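Local structure of protein-glutamine gamma-glutamyltransferase (Pagrus major, 1G0D) at residues Y549-A563 / I574-E586. The protein catalyses, in a calcium-dependent manner, the cross-linking of peptide-bound glutamine to lysine or other primary amines, and probably binds GTP. Residues are numbered along the deposited sequence; the frame is centred on the assembly and turned at random.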
ATOM      1  N   TYR A 549      10.459 -23.367 -19.012  1.00 36.01           N
ATOM      2  CA  TYR A 549      10.283 -22.155 -18.221  1.00 34.74           C
ATOM      3  C   TYR A 549      10.454 -22.243 -16.728  1.00 33.19           C
ATOM      4  O   TYR A 549      10.479 -21.200 -16.102  1.00 34.79           O
ATOM      5  CB  TYR A 549       8.959 -21.402 -18.548  1.00 29.79           C
ATOM      6  CG  TYR A 549       7.651 -22.019 -18.077  1.00 23.49           C
ATOM      7  CD1 TYR A 549       7.401 -22.252 -16.721  1.00 17.34           C
ATOM      8  CD2 TYR A 549       6.697 -22.431 -19.004  1.00 20.33           C
ATOM      9  CE1 TYR A 549       6.250 -22.886 -16.309  1.00 14.21           C
ATOM     10  CE2 TYR A 549       5.543 -23.071 -18.603  1.00 18.51           C
ATOM     11  CZ  TYR A 549       5.328 -23.306 -17.255  1.00 20.70           C
ATOM     12  OH  TYR A 549       4.205 -24.027 -16.878  1.00 22.67           O
ATOM     13  N   VAL A 550      10.576 -23.429 -16.137  1.00 32.26           N
ATOM     14  CA  VAL A 550      10.789 -23.463 -14.681  1.00 33.83           C
ATOM     15  C   VAL A 550      12.152 -22.872 -14.428  1.00 37.02           C
ATOM     16  O   VAL A 550      12.424 -22.295 -13.381  1.00 40.45           O
ATOM     17  CB  VAL A 550      10.905 -24.849 -14.094  1.00 31.12           C
ATOM     18  CG1 VAL A 550       9.966 -24.975 -12.930  1.00 32.09           C
ATOM     19  CG2 VAL A 550      10.699 -25.882 -15.143  1.00 29.46           C
ATOM     20  N   ARG A 551      13.016 -23.058 -15.412  1.00 43.47           N
ATOM     21  CA  ARG A 551      14.390 -22.597 -15.347  1.00 45.90           C
ATOM     22  C   ARG A 551      14.558 -21.073 -15.221  1.00 45.14           C
ATOM     23  O   ARG A 551      15.435 -20.611 -14.506  1.00 46.12           O
ATOM     24  CB  ARG A 551      15.144 -23.120 -16.591  1.00 48.55           C
ATOM     25  CG  ARG A 551      15.934 -24.421 -16.374  1.00 55.47           C
ATOM     26  CD  ARG A 551      15.428 -25.553 -17.255  1.00 61.54           C
ATOM     27  NE  ARG A 551      15.843 -25.387 -18.645  1.00 70.68           N
ATOM     28  CZ  ARG A 551      15.624 -26.283 -19.611  1.00 76.37           C
ATOM     29  NH1 ARG A 551      14.993 -27.423 -19.343  1.00 79.62           N
ATOM     30  NH2 ARG A 551      16.014 -26.030 -20.859  1.00 78.69           N
ATOM     31  N   CYS A 552      13.684 -20.299 -15.863  1.00 44.62           N
ATOM     32  CA  CYS A 552      13.831 -18.843 -15.891  1.00 41.77           C
ATOM     33  C   CYS A 552      12.830 -17.989 -15.122  1.00 35.80           C
ATOM     34  O   CYS A 552      13.115 -16.862 -14.735  1.00 34.91           O
ATOM     35  CB  CYS A 552      13.847 -18.394 -17.363  1.00 47.70           C
ATOM     36  SG  CYS A 552      14.315 -19.686 -18.630  1.00 59.98           S
ATOM     37  N   VAL A 553      11.653 -18.539 -14.916  1.00 32.00           N
ATOM     38  CA  VAL A 553      10.574 -17.853 -14.244  1.00 26.68           C
ATOM     39  C   VAL A 553      10.848 -17.718 -12.740  1.00 29.00           C
ATOM     40  O   VAL A 553      11.610 -18.503 -12.194  1.00 30.87           O
ATOM     41  CB  VAL A 553       9.283 -18.617 -14.593  1.00 21.32           C
ATOM     42  CG1 VAL A 553       8.561 -19.073 -13.393  1.00 20.18           C
ATOM     43  CG2 VAL A 553       8.460 -17.781 -15.501  1.00 15.87           C
ATOM     44  N   SER A 554      10.257 -16.694 -12.106  1.00 33.13           N
ATOM     45  CA  SER A 554      10.393 -16.355 -10.657  1.00 30.65           C
ATOM     46  C   SER A 554       9.119 -16.666  -9.842  1.00 30.25           C
ATOM     47  O   SER A 554       8.172 -17.279 -10.344  1.00 31.80           O
ATOM     48  CB  SER A 554      10.657 -14.849 -10.503  1.00 34.43           C
ATOM     49  OG  SER A 554      11.963 -14.575 -10.061  1.00 37.21           O
ATOM     50  N   GLU A 555       9.085 -16.176  -8.599  1.00 25.74           N
ATOM     51  CA  GLU A 555       7.954 -16.387  -7.696  1.00 20.73           C
ATOM     52  C   GLU A 555       6.623 -15.922  -8.278  1.00 21.12           C
ATOM     53  O   GLU A 555       5.570 -16.409  -7.870  1.00 21.87           O
ATOM     54  CB  GLU A 555       8.194 -15.647  -6.396  1.00 20.85           C
ATOM     55  CG  GLU A 555       8.267 -14.158  -6.601  1.00 20.03           C
ATOM     56  CD  GLU A 555       9.669 -13.609  -6.452  1.00 20.35           C
ATOM     57  OE1 GLU A 555       9.791 -12.367  -6.353  1.00 18.73           O
ATOM     58  OE2 GLU A 555      10.639 -14.411  -6.432  1.00 20.06           O
ATOM     59  N   HIS A 556       6.662 -14.980  -9.218  1.00 19.30           N
ATOM     60  CA  HIS A 556       5.428 -14.490  -9.820  1.00 19.72           C
ATOM     61  C   HIS A 556       5.085 -15.278 -11.074  1.00 19.24           C
ATOM     62  O   HIS A 556       4.036 -15.077 -11.663  1.00 22.50           O
ATOM     63  CB  HIS A 556       5.508 -12.975 -10.137  1.00 16.67           C
ATOM     64  CG  HIS A 556       5.267 -12.075  -8.945  1.00 21.61           C
ATOM     65  ND1 HIS A 556       4.994 -12.552  -7.680  1.00 22.83           N
ATOM     66  CD2 HIS A 556       5.306 -10.724  -8.828  1.00 23.74           C
ATOM     67  CE1 HIS A 556       4.877 -11.540  -6.835  1.00 22.82           C
ATOM     68  NE2 HIS A 556       5.063 -10.421  -7.507  1.00 24.83           N
ATOM     69  N   HIS A 557       5.967 -16.170 -11.500  1.00 19.77           N
ATOM     70  CA  HIS A 557       5.675 -16.985 -12.686  1.00 18.08           C
ATOM     71  C   HIS A 557       5.219 -16.184 -13.919  1.00 17.20           C
ATOM     72  O   HIS A 557       4.166 -16.477 -14.506  1.00 16.33           O
ATOM     73  CB  HIS A 557       4.594 -18.030 -12.346  1.00 16.95           C
ATOM     74  CG  HIS A 557       4.667 -18.544 -10.943  1.00 13.98           C
ATOM     75  ND1 HIS A 557       5.371 -19.679 -10.603  1.00 18.04           N
ATOM     76  CD2 HIS A 557       4.165 -18.057  -9.787  1.00 14.60           C
ATOM     77  CE1 HIS A 557       5.302 -19.868  -9.299  1.00 13.36           C
ATOM     78  NE2 HIS A 557       4.574 -18.896  -8.780  1.00 18.55           N
ATOM     79  N   LEU A 558       6.029 -15.206 -14.332  1.00 18.85           N
ATOM     80  CA  LEU A 558       5.710 -14.347 -15.476  1.00 15.80           C
ATOM     81  C   LEU A 558       6.498 -14.587 -16.782  1.00 18.71           C
ATOM     82  O   LEU A 558       7.722 -14.746 -16.785  1.00 19.75           O
ATOM     83  CB  LEU A 558       5.913 -12.897 -15.073  1.00 17.88           C
ATOM     84  CG  LEU A 558       4.925 -12.192 -14.167  1.00 19.42           C
ATOM     85  CD1 LEU A 558       5.673 -11.007 -13.564  1.00 17.49           C
ATOM     86  CD2 LEU A 558       3.660 -11.746 -14.953  1.00 19.90           C
ATOM     87  N   ILE A 559       5.794 -14.560 -17.903  1.00 18.97           N
ATOM     88  CA  ILE A 559       6.431 -14.751 -19.184  1.00 18.21           C
ATOM     89  C   ILE A 559       6.027 -13.623 -20.116  1.00 19.26           C
ATOM     90  O   ILE A 559       4.863 -13.486 -20.485  1.00 23.20           O
ATOM     91  CB  ILE A 559       6.029 -16.127 -19.792  1.00 23.70           C
ATOM     92  CG1 ILE A 559       6.781 -17.247 -19.051  1.00 24.77           C
ATOM     93  CG2 ILE A 559       6.347 -16.168 -21.293  1.00 19.95           C
ATOM     94  CD1 ILE A 559       6.220 -18.609 -19.274  1.00 23.98           C
ATOM     95  N   ARG A 560       6.992 -12.803 -20.502  1.00 17.19           N
ATOM     96  CA  ARG A 560       6.691 -11.707 -21.404  1.00 19.23           C
ATOM     97  C   ARG A 560       6.829 -12.178 -22.851  1.00 22.20           C
ATOM     98  O   ARG A 560       7.914 -12.542 -23.270  1.00 28.60           O
ATOM     99  CB  ARG A 560       7.657 -10.561 -21.146  1.00 15.37           C
ATOM    100  CG  ARG A 560       7.275  -9.242 -21.789  1.00 15.05           C
ATOM    101  CD  ARG A 560       8.143  -8.155 -21.204  1.00 16.14           C
ATOM    102  NE  ARG A 560       7.685  -7.748 -19.882  1.00 19.03           N
ATOM    103  CZ  ARG A 560       8.236  -6.774 -19.161  1.00 19.79           C
ATOM    104  NH1 ARG A 560       7.746  -6.465 -17.962  1.00 12.43           N
ATOM    105  NH2 ARG A 560       9.284  -6.111 -19.635  1.00 19.93           N
ATOM    106  N   VAL A 561       5.737 -12.197 -23.604  1.00 22.43           N
ATOM    107  CA  VAL A 561       5.779 -12.596 -25.006  1.00 20.19           C
ATOM    108  C   VAL A 561       5.754 -11.337 -25.853  1.00 20.68           C
ATOM    109  O   VAL A 561       5.004 -10.411 -25.548  1.00 21.10           O
ATOM    110  CB  VAL A 561       4.565 -13.452 -25.368  1.00 22.59           C
ATOM    111  CG1 VAL A 561       4.604 -13.831 -26.846  1.00 20.59           C
ATOM    112  CG2 VAL A 561       4.543 -14.690 -24.490  1.00 21.79           C
ATOM    113  N   LYS A 562       6.593 -11.283 -26.885  1.00 19.29           N
ATOM    114  CA  LYS A 562       6.658 -10.126 -27.792  1.00 18.43           C
ATOM    115  C   LYS A 562       6.545 -10.555 -29.245  1.00 17.25           C
ATOM    116  O   LYS A 562       6.967 -11.632 -29.622  1.00 18.34           O
ATOM    117  CB  LYS A 562       7.969  -9.370 -27.616  1.00 14.09           C
ATOM    118  CG  LYS A 562       8.233  -8.958 -26.193  1.00 18.23           C
ATOM    119  CD  LYS A 562       9.514  -8.137 -26.112  1.00 20.20           C
ATOM    120  CE  LYS A 562       9.782  -7.620 -24.715  1.00 19.94           C
ATOM    121  NZ  LYS A 562      10.813  -6.558 -24.768  1.00 21.60           N
ATOM    122  N   ALA A 563       5.969  -9.723 -30.079  1.00 15.42           N
ATOM    123  CA  ALA A 563       5.859 -10.123 -31.463  1.00 20.04           C
ATOM    124  C   ALA A 563       6.172  -8.895 -32.274  1.00 24.26           C
ATOM    125  O   ALA A 563       5.745  -7.794 -31.930  1.00 24.96           O
ATOM    126  CB  ALA A 563       4.455 -10.628 -31.770  1.00 16.62           C
ATOM    127  N   ILE A 574       5.745  -3.321 -36.645  1.00 28.87           N
ATOM    128  CA  ILE A 574       4.658  -3.342 -35.655  1.00 28.66           C
ATOM    129  C   ILE A 574       4.992  -4.252 -34.496  1.00 27.54           C
ATOM    130  O   ILE A 574       5.401  -5.391 -34.702  1.00 27.45           O
ATOM    131  CB  ILE A 574       3.334  -3.897 -36.241  1.00 30.95           C
ATOM    132  CG1 ILE A 574       2.751  -2.952 -37.279  1.00 34.22           C
ATOM    133  CG2 ILE A 574       2.301  -4.037 -35.156  1.00 29.45           C
ATOM    134  CD1 ILE A 574       1.377  -3.396 -37.748  1.00 33.60           C
ATOM    135  N   MET A 575       4.766  -3.777 -33.274  1.00 26.92           N
ATOM    136  CA  MET A 575       5.057  -4.580 -32.089  1.00 26.79           C
ATOM    137  C   MET A 575       3.851  -4.705 -31.157  1.00 26.70           C
ATOM    138  O   MET A 575       2.921  -3.898 -31.201  1.00 29.02           O
ATOM    139  CB  MET A 575       6.237  -3.976 -31.308  1.00 27.95           C
ATOM    140  CG  MET A 575       7.124  -5.000 -30.568  1.00 25.27           C
ATOM    141  SD  MET A 575       7.997  -4.300 -29.125  1.00 31.19           S
ATOM    142  CE  MET A 575       7.476  -2.534 -29.254  1.00 21.83           C
ATOM    143  N   THR A 576       3.876  -5.736 -30.320  1.00 23.62           N
ATOM    144  CA  THR A 576       2.826  -5.982 -29.353  1.00 23.12           C
ATOM    145  C   THR A 576       3.411  -6.863 -28.280  1.00 21.40           C
ATOM    146  O   THR A 576       4.007  -7.887 -28.565  1.00 22.77           O
ATOM    147  CB  THR A 576       1.624  -6.692 -29.965  1.00 22.71           C
ATOM    148  OG1 THR A 576       0.958  -5.807 -30.874  1.00 33.37           O
ATOM    149  CG2 THR A 576       0.654  -7.054 -28.886  1.00 25.97           C
ATOM    150  N   VAL A 577       3.266  -6.466 -27.032  1.00 21.02           N
ATOM    151  CA  VAL A 577       3.809  -7.281 -25.972  1.00 18.55           C
ATOM    152  C   VAL A 577       2.709  -7.784 -25.066  1.00 17.23           C
ATOM    153  O   VAL A 577       1.677  -7.160 -24.957  1.00 19.69           O
ATOM    154  CB  VAL A 577       4.831  -6.488 -25.167  1.00 14.73           C
ATOM    155  CG1 VAL A 577       5.360  -7.330 -24.010  1.00 15.53           C
ATOM    156  CG2 VAL A 577       5.956  -6.102 -26.081  1.00 14.39           C
ATOM    157  N   ALA A 578       2.921  -8.939 -24.456  1.00 18.64           N
ATOM    158  CA  ALA A 578       1.945  -9.516 -23.553  1.00 19.76           C
ATOM    159  C   ALA A 578       2.693 -10.137 -22.398  1.00 21.66           C
ATOM    160  O   ALA A 578       3.740 -10.742 -22.598  1.00 25.96           O
ATOM    161  CB  ALA A 578       1.138 -10.577 -24.269  1.00 19.80           C
ATOM    162  N   ASN A 579       2.190  -9.960 -21.187  1.00 22.61           N
ATOM    163  CA  ASN A 579       2.836 -10.569 -20.033  1.00 24.79           C
ATOM    164  C   ASN A 579       1.897 -11.610 -19.545  1.00 25.20           C
ATOM    165  O   ASN A 579       0.750 -11.307 -19.224  1.00 28.01           O
ATOM    166  CB  ASN A 579       3.063  -9.564 -18.931  1.00 25.16           C
ATOM    167  CG  ASN A 579       4.257  -8.721 -19.189  1.00 26.42           C
ATOM    168  OD1 ASN A 579       5.354  -9.047 -18.748  1.00 27.86           O
ATOM    169  ND2 ASN A 579       4.064  -7.630 -19.919  1.00 23.64           N
ATOM    170  N   ILE A 580       2.379 -12.844 -19.492  1.00 24.45           N
ATOM    171  CA  ILE A 580       1.532 -13.917 -19.059  1.00 23.74           C
ATOM    172  C   ILE A 580       1.801 -14.358 -17.640  1.00 26.56           C
ATOM    173  O   ILE A 580       2.869 -14.850 -17.330  1.00 29.25           O
ATOM    174  CB  ILE A 580       1.674 -15.125 -19.980  1.00 22.19           C
ATOM    175  CG1 ILE A 580       1.549 -14.673 -21.430  1.00 22.09           C
ATOM    176  CG2 ILE A 580       0.591 -16.149 -19.678  1.00 24.28           C
ATOM    177  CD1 ILE A 580       1.584 -15.799 -22.451  1.00 22.44           C
ATOM    178  N   PRO A 581       0.853 -14.104 -16.728  1.00 29.71           N
ATOM    179  CA  PRO A 581       1.049 -14.542 -15.352  1.00 29.30           C
ATOM    180  C   PRO A 581       0.494 -15.997 -15.205  1.00 28.83           C
ATOM    181  O   PRO A 581      -0.714 -16.243 -15.328  1.00 31.07           O
ATOM    182  CB  PRO A 581       0.271 -13.499 -14.548  1.00 26.53           C
ATOM    183  CG  PRO A 581      -0.653 -12.840 -15.519  1.00 25.71           C
ATOM    184  CD  PRO A 581      -0.393 -13.342 -16.882  1.00 28.67           C
ATOM    185  N   LEU A 582       1.384 -16.959 -14.982  1.00 26.16           N
ATOM    186  CA  LEU A 582       0.966 -18.350 -14.843  1.00 27.76           C
ATOM    187  C   LEU A 582       0.422 -18.521 -13.416  1.00 31.31           C
ATOM    188  O   LEU A 582       1.113 -18.185 -12.449  1.00 32.50           O
ATOM    189  CB  LEU A 582       2.162 -19.284 -15.097  1.00 24.79           C
ATOM    190  CG  LEU A 582       2.599 -19.711 -16.508  1.00 20.75           C
ATOM    191  CD1 LEU A 582       2.256 -18.694 -17.505  1.00 20.82           C
ATOM    192  CD2 LEU A 582       4.071 -19.891 -16.542  1.00 17.68           C
ATOM    193  N   SER A 583      -0.800 -19.060 -13.288  1.00 32.33           N
ATOM    194  CA  SER A 583      -1.467 -19.216 -11.983  1.00 31.90           C
ATOM    195  C   SER A 583      -0.996 -20.290 -11.024  1.00 32.29           C
ATOM    196  O   SER A 583      -0.451 -21.293 -11.445  1.00 37.02           O
ATOM    197  CB  SER A 583      -2.991 -19.397 -12.166  1.00 31.57           C
ATOM    198  OG  SER A 583      -3.365 -20.182 -13.286  1.00 33.19           O
ATOM    199  N   THR A 584      -1.209 -20.068  -9.725  1.00 32.08           N
ATOM    200  CA  THR A 584      -0.866 -21.057  -8.705  1.00 32.38           C
ATOM    201  C   THR A 584      -2.215 -21.562  -8.182  1.00 33.10           C
ATOM    202  O   THR A 584      -3.235 -20.880  -8.311  1.00 33.83           O
ATOM    203  CB  THR A 584      -0.044 -20.470  -7.552  1.00 32.30           C
ATOM    204  OG1 THR A 584      -0.562 -19.184  -7.203  1.00 39.64           O
ATOM    205  CG2 THR A 584       1.427 -20.336  -7.957  1.00 32.64           C
ATOM    206  N   PRO A 585      -2.251 -22.762  -7.592  1.00 33.56           N
ATOM    207  CA  PRO A 585      -3.573 -23.192  -7.127  1.00 30.65           C
ATOM    208  C   PRO A 585      -4.100 -22.270  -6.054  1.00 26.65           C
ATOM    209  O   PRO A 585      -3.315 -21.612  -5.373  1.00 26.98           O
ATOM    210  CB  PRO A 585      -3.340 -24.616  -6.617  1.00 30.69           C
ATOM    211  CG  PRO A 585      -1.856 -24.706  -6.333  1.00 31.06           C
ATOM    212  CD  PRO A 585      -1.190 -23.739  -7.281  1.00 34.80           C
ATOM    213  N   GLU A 586      -5.427 -22.214  -5.923  1.00 26.90           N
ATOM    214  CA  GLU A 586      -6.072 -21.387  -4.916  1.00 26.73           C
ATOM    215  C   GLU A 586      -6.487 -22.159  -3.673  1.00 26.21           C
ATOM    216  O   GLU A 586      -7.356 -23.024  -3.732  1.00 28.56           O
ATOM    217  CB  GLU A 586      -7.296 -20.702  -5.470  1.00 28.09           C
ATOM    218  CG  GLU A 586      -7.659 -19.533  -4.588  1.00 43.92           C
ATOM    219  CD  GLU A 586      -9.095 -19.092  -4.724  1.00 50.26           C
ATOM    220  OE1 GLU A 586      -9.679 -19.305  -5.825  1.00 51.42           O
ATOM    221  OE2 GLU A 586      -9.620 -18.528  -3.720  1.00 54.46           O
TER
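R560 and N579 lie side by side and point the same way from a non-hydrogen-bonded pair. R560 NE gives an almost straight bond (176°) to N579 OD1 at 2.9 Å, arriving in the amide plane on a lone pair. OD1 of N579 lies at the guanidinium edge, while the guanidinium and amide planes stand 84° apart. R560 CG, anti to the backbone N (chi1 -167°), passes 3.5 Å from V577 CG1. K562 runs alongside V577, its CG 3.7 Å from V577 CG2. R560 NH2 and K562 NZ both form salt bridges to D326, and R560 NH1 bonds to S517 and N330, so the guanidinium is gripped at every nitrogen. Strands 558-566 and 573-581 form an antiparallel hairpin of the first C-terminal beta-barrel of the transglutaminase fold; strand 409-414 runs parallel beside 573-581, and strands 473-479 and 488-496 pack against the face carrying I559, V561 and I580. A578 to P581 probably belong to the GTP site, as in related enzymes. In the hydrogen-bonded pair I559-I580, I580 N is 2.8 Å from I559 O. V561 CG2 meets I580 CD1 at 3.8 Å. Past the last bridge, L582 N still bonds to H557 O (2.9 Å). L582 CD2 touches I559 CD1 and sits over one face of the Y549 ring, a CH-pi contact 3.8 Å from the centroid. H557 crosses T584 at about a right angle; H557 NE2, which also hydrogen-bonds to K671 O, lies 3.6 Å from T584 CG2.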